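Side-chain contacts in ralf, proline/betaine transporter (Legionella pneumophila, PDB 4D7Q), which probably acts as a guanine nucleotide exchange factor for Arf-family GTPases, built here as a chimera of a Legionella Sec7 domain and a Rickettsia capping domain: residues 283-286 and 292-295; 212-217 and 326-331; 142-147 and 166-171. The protein carries 2 engineered substitutions. All blocks are in the same frame, centred on the assembly; numbering follows the deposited sequence.

How the contacts relate
Contact 3 comes first along the chain and lies in the Sec7 part of the fusion, joining helices 135-152 and 165-171. Contacts 1 and 2 follow, both in the capping domain, with contact 1 nested inside the loop that contact 2 closes. These two sit at connections of one antiparallel sheet: contact 1 between strands 277-283 and 297-303, contact 2 where strand 208-214 meets the approach to edge strand 332-334. Their centres are about 14 Å apart. Contact 3 is about 19 Å from contact 1 and about 33 Å from contact 2, centre to centre. Trp291, between the segments of contact 1, packs on helix 135-152, so in this chimera contact 1 borders the interface between the parts.

Contact 1: residues 283-286 and 292-295; sequences YKPS and FLGE
Leu293 holds its CG anti to the backbone N (chi1 -176°), which carries its methyl CD1 to 3.6 Å from Tyr283 CB, while Tyr283 has CG anti to its carbonyl carbon (chi1 -62°), a torsion that sends its ring toward Phe292. Tyr283 ends strand 277-283 of the antiparallel capping-domain sheet, and Leu293 lies on the short helix 290-293 in the long connection of this hairpin to strand 297-303. Leu293 splits its branches between two targets. Whereas CD1 takes the tyrosine, CD2 rests against the peptide link between Lys284 and Pro285, 3.5 Å from Lys284 C, and is also 4.0 Å from CD of the proline ring.

Farther along the tyrosine, its CE2 comes to 4.1 Å from CE2 of Phe292, which it meets at the edge of the phenylalanine ring, near that ring's plane. The tyrosine ring also makes a cation-pi contact with Lys298 on the neighbouring strand. Its hydroxyl is hydrogen-bonded to Gln281 and to the backbone N of Ala110, the latter in the Sec7 part of this engineered fusion.

After Leu293 the chain leaves the helix through Gly294, at positive phi. This turn brings the Glu295 carbonyl alongside the proline, with O 3.2 Å from Pro285 CG, a tight van der Waals approach. Ser286 OG, also hydrogen-bonded to Lys265 NZ, donates to Lys284 O at 3.0 Å, tilted 26° from the carbonyl plane.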
loop_
_atom_site.group_PDB
_atom_site.type_symbol
_atom_site.label_atom_id
_atom_site.label_comp_id
_atom_site.label_asym_id
_atom_site.label_seq_id
_atom_site.Cartn_x
_atom_site.Cartn_y
_atom_site.Cartn_z
ATOM N N TYR A 283 1.880 3.188 -12.240
ATOM C CA TYR A 283 0.424 3.219 -12.106
ATOM C C TYR A 283 -0.189 3.978 -13.225
ATOM O O TYR A 283 0.222 5.103 -13.516
ATOM C CB TYR A 283 -0.004 3.903 -10.801
ATOM C CG TYR A 283 0.483 3.189 -9.568
ATOM C CD1 TYR A 283 1.779 3.390 -9.086
ATOM C CD2 TYR A 283 -0.336 2.292 -8.891
ATOM C CE1 TYR A 283 2.249 2.697 -7.978
ATOM C CE2 TYR A 283 0.110 1.632 -7.754
ATOM C CZ TYR A 283 1.399 1.847 -7.294
ATOM O OH TYR A 283 1.849 1.163 -6.199
ATOM N N LYS A 284 -1.186 3.389 -13.852
ATOM C CA LYS A 284 -1.917 4.059 -14.927
ATOM C C LYS A 284 -3.420 3.774 -14.721
ATOM O O LYS A 284 -3.752 2.644 -14.316
ATOM C CB LYS A 284 -1.455 3.575 -16.318
ATOM C CG LYS A 284 -0.007 3.952 -16.684
ATOM C CD LYS A 284 0.270 3.903 -18.185
ATOM C CE LYS A 284 0.214 2.502 -18.749
ATOM N NZ LYS A 284 -0.027 2.511 -20.217
ATOM N N PRO A 285 -4.315 4.773 -14.953
ATOM C CA PRO A 285 -5.773 4.523 -14.818
ATOM C C PRO A 285 -6.212 3.218 -15.473
ATOM O O PRO A 285 -5.844 2.924 -16.608
ATOM C CB PRO A 285 -6.413 5.750 -15.496
ATOM C CG PRO A 285 -5.421 6.820 -15.253
ATOM C CD PRO A 285 -4.069 6.159 -15.411
ATOM N N SER A 286 -6.932 2.420 -14.708
ATOM C CA SER A 286 -7.379 1.127 -15.131
ATOM C C SER A 286 -8.884 0.949 -14.893
ATOM O O SER A 286 -9.511 1.781 -14.342
ATOM C CB SER A 286 -6.591 0.059 -14.383
ATOM O OG SER A 286 -5.253 0.083 -14.742
ATOM N N PHE A 292 -8.712 4.291 -5.976
ATOM C CA PHE A 292 -7.357 4.193 -5.422
ATOM C C PHE A 292 -6.405 5.204 -6.021
ATOM O O PHE A 292 -5.597 5.794 -5.305
ATOM C CB PHE A 292 -6.790 2.777 -5.670
ATOM C CG PHE A 292 -5.446 2.520 -5.023
ATOM C CD1 PHE A 292 -5.338 2.332 -3.641
ATOM C CD2 PHE A 292 -4.281 2.509 -5.782
ATOM C CE1 PHE A 292 -4.092 2.101 -3.048
ATOM C CE2 PHE A 292 -3.043 2.252 -5.185
ATOM C CZ PHE A 292 -2.963 2.036 -3.830
ATOM N N LEU A 293 -6.478 5.365 -7.351
ATOM C CA LEU A 293 -5.537 6.170 -8.110
ATOM C C LEU A 293 -6.064 7.532 -8.555
ATOM O O LEU A 293 -5.277 8.430 -8.858
ATOM C CB LEU A 293 -5.111 5.340 -9.337
ATOM C CG LEU A 293 -4.038 5.915 -10.268
ATOM C CD1 LEU A 293 -2.682 6.004 -9.574
ATOM C CD2 LEU A 293 -3.963 5.154 -11.541
ATOM N N GLY A 294 -7.369 7.662 -8.674
ATOM C CA GLY A 294 -7.905 8.879 -9.265
ATOM C C GLY A 294 -7.819 8.745 -10.777
ATOM O O GLY A 294 -7.648 7.643 -11.306
ATOM N N GLU A 295 -7.872 9.857 -11.486
ATOM C CA GLU A 295 -7.923 9.835 -12.945
ATOM C C GLU A 295 -6.593 9.927 -13.675
ATOM O O GLU A 295 -6.578 9.823 -14.904
ATOM C CB GLU A 295 -8.897 10.917 -13.452
ATOM C CG GLU A 295 -10.322 10.774 -12.927
ATOM C CD GLU A 295 -11.319 11.816 -13.408
ATOM O OE1 GLU A 295 -10.924 12.976 -13.669
ATOM O OE2 GLU A 295 -12.516 11.468 -13.499
#

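Contact 2: residues 212-217 and 326-331; sequences NNISSQ and FETKVT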
loop_
_atom_site.group_PDB
_atom_site.type_symbol
_atom_site.label_atom_id
_atom_site.label_comp_id
_atom_site.label_asym_id
_atom_site.label_seq_id
_atom_site.Cartn_x
_atom_site.Cartn_y
_atom_site.Cartn_z
ATOM N N ASN A 212 3.217 12.647 -9.613
ATOM C CA ASN A 212 1.800 12.526 -9.948
ATOM C C ASN A 212 1.530 13.165 -11.280
ATOM O O ASN A 212 2.314 13.996 -11.717
ATOM C CB ASN A 212 0.935 13.247 -8.925
ATOM C CG ASN A 212 0.909 12.599 -7.590
ATOM O OD1 ASN A 212 1.078 11.381 -7.460
ATOM N ND2 ASN A 212 0.631 13.403 -6.583
ATOM N N ASN A 213 0.393 12.809 -11.901
ATOM C CA ASN A 213 -0.098 13.380 -13.162
ATOM C C ASN A 213 0.952 13.312 -14.268
ATOM O O ASN A 213 1.098 14.252 -15.058
ATOM C CB ASN A 213 -0.636 14.827 -12.942
ATOM C CG ASN A 213 -1.527 14.968 -11.719
ATOM O OD1 ASN A 213 -2.585 14.350 -11.609
ATOM N ND2 ASN A 213 -1.103 15.763 -10.751
ATOM N N ILE A 214 1.700 12.192 -14.306
ATOM C CA ILE A 214 2.753 11.974 -15.300
ATOM C C ILE A 214 2.107 11.456 -16.586
ATOM O O ILE A 214 1.097 10.753 -16.511
ATOM C CB ILE A 214 3.896 11.057 -14.748
ATOM C CG1 ILE A 214 5.234 11.289 -15.502
ATOM C CG2 ILE A 214 3.497 9.557 -14.658
ATOM C CD1 ILE A 214 6.517 10.787 -14.787
ATOM N N SER A 215 2.631 11.845 -17.754
ATOM C CA SER A 215 2.093 11.337 -19.023
ATOM C C SER A 215 3.132 11.206 -20.129
ATOM O O SER A 215 4.175 11.857 -20.078
ATOM C CB SER A 215 0.862 12.125 -19.485
ATOM O OG SER A 215 1.149 13.236 -20.317
ATOM N N SER A 216 2.828 10.363 -21.133
ATOM C CA SER A 216 3.646 10.178 -22.333
ATOM C C SER A 216 3.701 11.490 -23.117
ATOM O O SER A 216 4.707 11.786 -23.764
ATOM C CB SER A 216 3.060 9.083 -23.220
ATOM O OG SER A 216 3.465 7.787 -22.809
ATOM N N GLN A 217 2.626 12.287 -23.025
ATOM C CA GLN A 217 2.502 13.575 -23.707
ATOM C C GLN A 217 3.325 14.659 -23.020
ATOM O O GLN A 217 3.833 15.545 -23.700
ATOM C CB GLN A 217 1.020 14.001 -23.821
ATOM C CG GLN A 217 0.190 13.195 -24.834
ATOM C CD GLN A 217 -0.025 11.732 -24.474
ATOM O OE1 GLN A 217 -0.627 11.379 -23.448
ATOM N NE2 GLN A 217 0.472 10.844 -25.321
ATOM N N PHE A 326 13.497 11.677 -15.174
ATOM C CA PHE A 326 12.187 11.972 -15.730
ATOM C C PHE A 326 12.135 13.475 -15.949
ATOM O O PHE A 326 12.709 14.227 -15.161
ATOM C CB PHE A 326 11.044 11.451 -14.819
ATOM C CG PHE A 326 10.909 9.936 -14.858
ATOM C CD1 PHE A 326 10.122 9.314 -15.825
ATOM C CD2 PHE A 326 11.616 9.133 -13.968
ATOM C CE1 PHE A 326 10.026 7.918 -15.886
ATOM C CE2 PHE A 326 11.527 7.728 -14.034
ATOM C CZ PHE A 326 10.726 7.132 -14.985
ATOM N N GLU A 327 11.534 13.917 -17.059
ATOM C CA GLU A 327 11.436 15.349 -17.374
ATOM C C GLU A 327 10.624 16.108 -16.333
ATOM O O GLU A 327 10.976 17.232 -15.984
ATOM C CB GLU A 327 10.813 15.556 -18.755
ATOM C CG GLU A 327 11.762 15.274 -19.904
ATOM C CD GLU A 327 11.189 15.591 -21.272
ATOM O OE1 GLU A 327 9.946 15.650 -21.403
ATOM O OE2 GLU A 327 11.990 15.770 -22.218
ATOM N N THR A 328 9.558 15.483 -15.824
ATOM C CA THR A 328 8.677 16.069 -14.813
ATOM C C THR A 328 9.374 16.155 -13.465
ATOM O O THR A 328 9.934 15.155 -12.980
ATOM C CB THR A 328 7.382 15.260 -14.683
ATOM O OG1 THR A 328 6.936 14.838 -15.974
ATOM C CG2 THR A 328 6.276 16.030 -13.959
ATOM N N LYS A 329 9.321 17.340 -12.839
ATOM C CA LYS A 329 9.878 17.469 -11.496
ATOM C C LYS A 329 9.000 16.652 -10.515
ATOM O O LYS A 329 7.806 16.436 -10.765
ATOM C CB LYS A 329 10.068 18.943 -11.064
ATOM C CG LYS A 329 8.787 19.716 -10.771
ATOM C CD LYS A 329 9.081 21.071 -10.114
ATOM C CE LYS A 329 7.823 21.890 -9.915
ATOM N NZ LYS A 329 8.106 23.205 -9.274
ATOM N N VAL A 330 9.604 16.163 -9.454
ATOM C CA VAL A 330 8.962 15.356 -8.434
ATOM C C VAL A 330 7.852 16.148 -7.703
ATOM O O VAL A 330 8.056 17.294 -7.408
ATOM C CB VAL A 330 10.081 14.799 -7.508
ATOM C CG1 VAL A 330 10.697 15.871 -6.664
ATOM C CG2 VAL A 330 9.636 13.686 -6.642
ATOM N N THR A 331 6.694 15.548 -7.424
ATOM C CA THR A 331 5.573 16.198 -6.755
ATOM C C THR A 331 5.716 16.111 -5.240
ATOM O O THR A 331 5.169 16.934 -4.507
ATOM C CB THR A 331 4.228 15.572 -7.171
ATOM O OG1 THR A 331 3.155 16.272 -6.531
ATOM C CG2 THR A 331 4.178 14.105 -6.776
HETATM O O HOH W 1 -0.045 16.167 -7.433
#
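Asn212 and Thr331 bring their CA atoms to 6.2 Å, and the backbones are still near at Ile214 and Thr328, whose CA atoms are 7.2 Å apart. Here strand 208-214 of the antiparallel capping-domain sheet runs beside the loop that leads from helix 313-325 into edge strand 332-334. A backbone hydrogen bond between Thr331 and Gln210 begins that pairing, whereas the chain turns a corner at Asn213, where phi is positive (53°).

Three side chains of the loop meet Asn212 and Ile214, which lie before and after that corner. Phe326 brings CD1 to 4.0 Å from CD1 of Ile214, the two side chains crossing at about a right angle; helix 220-230 and Ile299 also pack on the phenylalanine. Thr328 OG1, hydrogen-bonded to Asp219, touches Ile214 CG1 at 4.0 Å.

Thr331 has OG1 anti to its backbone N (chi1 -178°), which turns the methyl CG2 in against Asn212. That methyl is 3.3 Å from Asn212 N, a buried donor with no polar partner in the model, and 3.6 Å from Asn212 ND2. The amide oxygen of Asn212 is bonded to Gln210. A water accepts from Asn212 ND2 at 3.0 Å and reaches Thr331 OG1 more weakly, at 3.3 Å.

Contact 3: residues 142-147 and 166-171; sequences AFQTIM and YGLKRN. Engineered in segment 166-171: Tyr166 (natural residue Asp).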
loop_
_atom_site.group_PDB
_atom_site.type_symbol
_atom_site.label_atom_id
_atom_site.label_comp_id
_atom_site.label_asym_id
_atom_site.label_seq_id
_atom_site.Cartn_x
_atom_site.Cartn_y
_atom_site.Cartn_z
ATOM N N ALA A 142 -14.191 -7.774 -0.767
ATOM C CA ALA A 142 -13.585 -6.571 -0.177
ATOM C C ALA A 142 -13.249 -5.507 -1.211
ATOM O O ALA A 142 -13.652 -4.351 -1.042
ATOM C CB ALA A 142 -12.358 -6.915 0.655
ATOM N N PHE A 143 -12.519 -5.886 -2.269
ATOM C CA PHE A 143 -12.174 -4.960 -3.351
ATOM C C PHE A 143 -13.424 -4.445 -4.070
ATOM O O PHE A 143 -13.485 -3.260 -4.423
ATOM C CB PHE A 143 -11.163 -5.582 -4.334
ATOM C CG PHE A 143 -9.733 -5.304 -3.923
ATOM C CD1 PHE A 143 -9.171 -4.039 -4.103
ATOM C CD2 PHE A 143 -8.971 -6.282 -3.278
ATOM C CE1 PHE A 143 -7.868 -3.769 -3.672
ATOM C CE2 PHE A 143 -7.656 -6.013 -2.872
ATOM C CZ PHE A 143 -7.119 -4.761 -3.073
ATOM N N GLN A 144 -14.439 -5.306 -4.233
ATOM C CA GLN A 144 -15.687 -4.866 -4.870
ATOM C C GLN A 144 -16.397 -3.814 -4.032
ATOM O O GLN A 144 -16.930 -2.863 -4.605
ATOM C CB GLN A 144 -16.657 -6.033 -5.135
ATOM C CG GLN A 144 -17.762 -5.690 -6.169
ATOM C CD GLN A 144 -17.197 -5.461 -7.564
ATOM O OE1 GLN A 144 -16.193 -6.064 -7.978
ATOM N NE2 GLN A 144 -17.812 -4.567 -8.323
ATOM N N THR A 145 -16.488 -4.066 -2.693
ATOM C CA THR A 145 -17.179 -3.245 -1.696
ATOM C C THR A 145 -16.538 -1.858 -1.628
ATOM O O THR A 145 -17.249 -0.861 -1.643
ATOM C CB THR A 145 -17.204 -3.982 -0.335
ATOM O OG1 THR A 145 -17.903 -5.218 -0.468
ATOM C CG2 THR A 145 -17.791 -3.152 0.795
ATOM N N ILE A 146 -15.200 -1.800 -1.588
ATOM C CA ILE A 146 -14.474 -0.535 -1.544
ATOM C C ILE A 146 -14.812 0.324 -2.783
ATOM O O ILE A 146 -15.120 1.516 -2.655
ATOM C CB ILE A 146 -12.944 -0.784 -1.466
ATOM C CG1 ILE A 146 -12.525 -1.454 -0.127
ATOM C CG2 ILE A 146 -12.187 0.556 -1.670
ATOM C CD1 ILE A 146 -11.008 -2.073 -0.170
ATOM N N MET A 147 -14.692 -0.287 -3.978
ATOM C CA MET A 147 -14.908 0.400 -5.244
ATOM C C MET A 147 -16.343 0.878 -5.365
ATOM O O MET A 147 -16.554 2.045 -5.712
ATOM C CB MET A 147 -14.520 -0.481 -6.442
ATOM C CG MET A 147 -14.857 0.187 -7.782
ATOM S SD MET A 147 -14.567 -0.875 -9.198
ATOM C CE MET A 147 -15.895 -1.975 -9.078
ATOM N N TYR A 166 -29.284 -5.866 -8.485
ATOM C CA TYR A 166 -29.275 -6.871 -9.548
ATOM C C TYR A 166 -27.929 -6.887 -10.252
ATOM O O TYR A 166 -27.426 -7.959 -10.577
ATOM C CB TYR A 166 -30.393 -6.632 -10.595
ATOM C CG TYR A 166 -30.408 -7.718 -11.658
ATOM C CD1 TYR A 166 -30.592 -9.057 -11.313
ATOM C CD2 TYR A 166 -30.163 -7.417 -12.995
ATOM C CE1 TYR A 166 -30.579 -10.062 -12.279
ATOM C CE2 TYR A 166 -30.169 -8.415 -13.975
ATOM C CZ TYR A 166 -30.378 -9.738 -13.608
ATOM O OH TYR A 166 -30.358 -10.749 -14.537
ATOM N N GLY A 167 -27.383 -5.692 -10.521
ATOM C CA GLY A 167 -26.113 -5.514 -11.205
ATOM C C GLY A 167 -24.995 -6.120 -10.395
ATOM O O GLY A 167 -24.099 -6.760 -10.951
ATOM N N LEU A 168 -25.084 -5.977 -9.061
ATOM C CA LEU A 168 -24.079 -6.520 -8.147
ATOM C C LEU A 168 -24.076 -8.042 -8.167
ATOM O O LEU A 168 -22.999 -8.631 -8.229
ATOM C CB LEU A 168 -24.244 -5.975 -6.712
ATOM C CG LEU A 168 -23.183 -6.467 -5.689
ATOM C CD1 LEU A 168 -21.756 -5.987 -6.055
ATOM C CD2 LEU A 168 -23.572 -6.137 -4.259
ATOM N N LYS A 169 -25.278 -8.661 -8.187
ATOM C CA LYS A 169 -25.441 -10.125 -8.257
ATOM C C LYS A 169 -24.866 -10.661 -9.567
ATOM O O LYS A 169 -24.120 -11.638 -9.554
ATOM C CB LYS A 169 -26.926 -10.509 -8.123
ATOM C CG LYS A 169 -27.478 -10.327 -6.697
ATOM C CD LYS A 169 -28.985 -10.216 -6.749
ATOM C CE LYS A 169 -29.617 -10.367 -5.396
ATOM N NZ LYS A 169 -31.098 -10.308 -5.504
ATOM N N ARG A 170 -25.165 -9.990 -10.689
ATOM C CA ARG A 170 -24.629 -10.383 -12.011
ATOM C C ARG A 170 -23.108 -10.220 -11.998
ATOM O O ARG A 170 -22.389 -11.076 -12.472
ATOM C CB ARG A 170 -25.230 -9.493 -13.134
ATOM C CG ARG A 170 -26.691 -9.763 -13.460
ATOM C CD ARG A 170 -26.910 -11.047 -14.219
ATOM N NE ARG A 170 -26.441 -10.986 -15.609
ATOM C CZ ARG A 170 -26.633 -11.955 -16.496
ATOM N NH1 ARG A 170 -27.276 -13.062 -16.150
ATOM N NH2 ARG A 170 -26.175 -11.831 -17.731
ATOM N N ASN A 171 -22.618 -9.145 -11.373
ATOM C CA ASN A 171 -21.187 -8.848 -11.288
ATOM C C ASN A 171 -20.345 -9.863 -10.511
ATOM O O ASN A 171 -19.154 -10.007 -10.802
ATOM C CB ASN A 171 -20.985 -7.437 -10.710
ATOM C CG ASN A 171 -19.570 -6.963 -10.885
ATOM O OD1 ASN A 171 -19.153 -6.529 -11.965
ATOM N ND2 ASN A 171 -18.785 -7.171 -9.863
#
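Asn171, which meets Gln144 across this contact, donates its backbone N to Gly167 O at 2.8 Å, an ordinary helical bond near the end of helix 165-171. The contact is a sparse helix-helix packing inside the alpha-helical Sec7 part of the fusion: the nearest backbones, at Gln144 and Leu168, are 9.2 Å apart between CA atoms, and three side chains bridge the distance.

Gln144 projects from helix 135-152 with CG anti to its backbone N (chi1 -162°) and then bends at chi2. Its CG touches Leu168 CD1 at 4.0 Å as the two side chains pass each other in opposite directions. On its own side Leu168 also packs against Met163, Leu189 and Tyr190, which place it between the loop before its helix and helix 183-195.

The two amides approach from opposite directions with their planes 50° apart, and no hydrogen bond joins them. Gln144 OE1 is 3.4 Å from Asn171 ND2, but the angle is poor. As modelled, the closest pair sets two donors against each other, so the assignment of nitrogen and oxygen in one amide is perhaps doubtful: Gln144 NE2 lies 3.2 Å from Asn171 ND2.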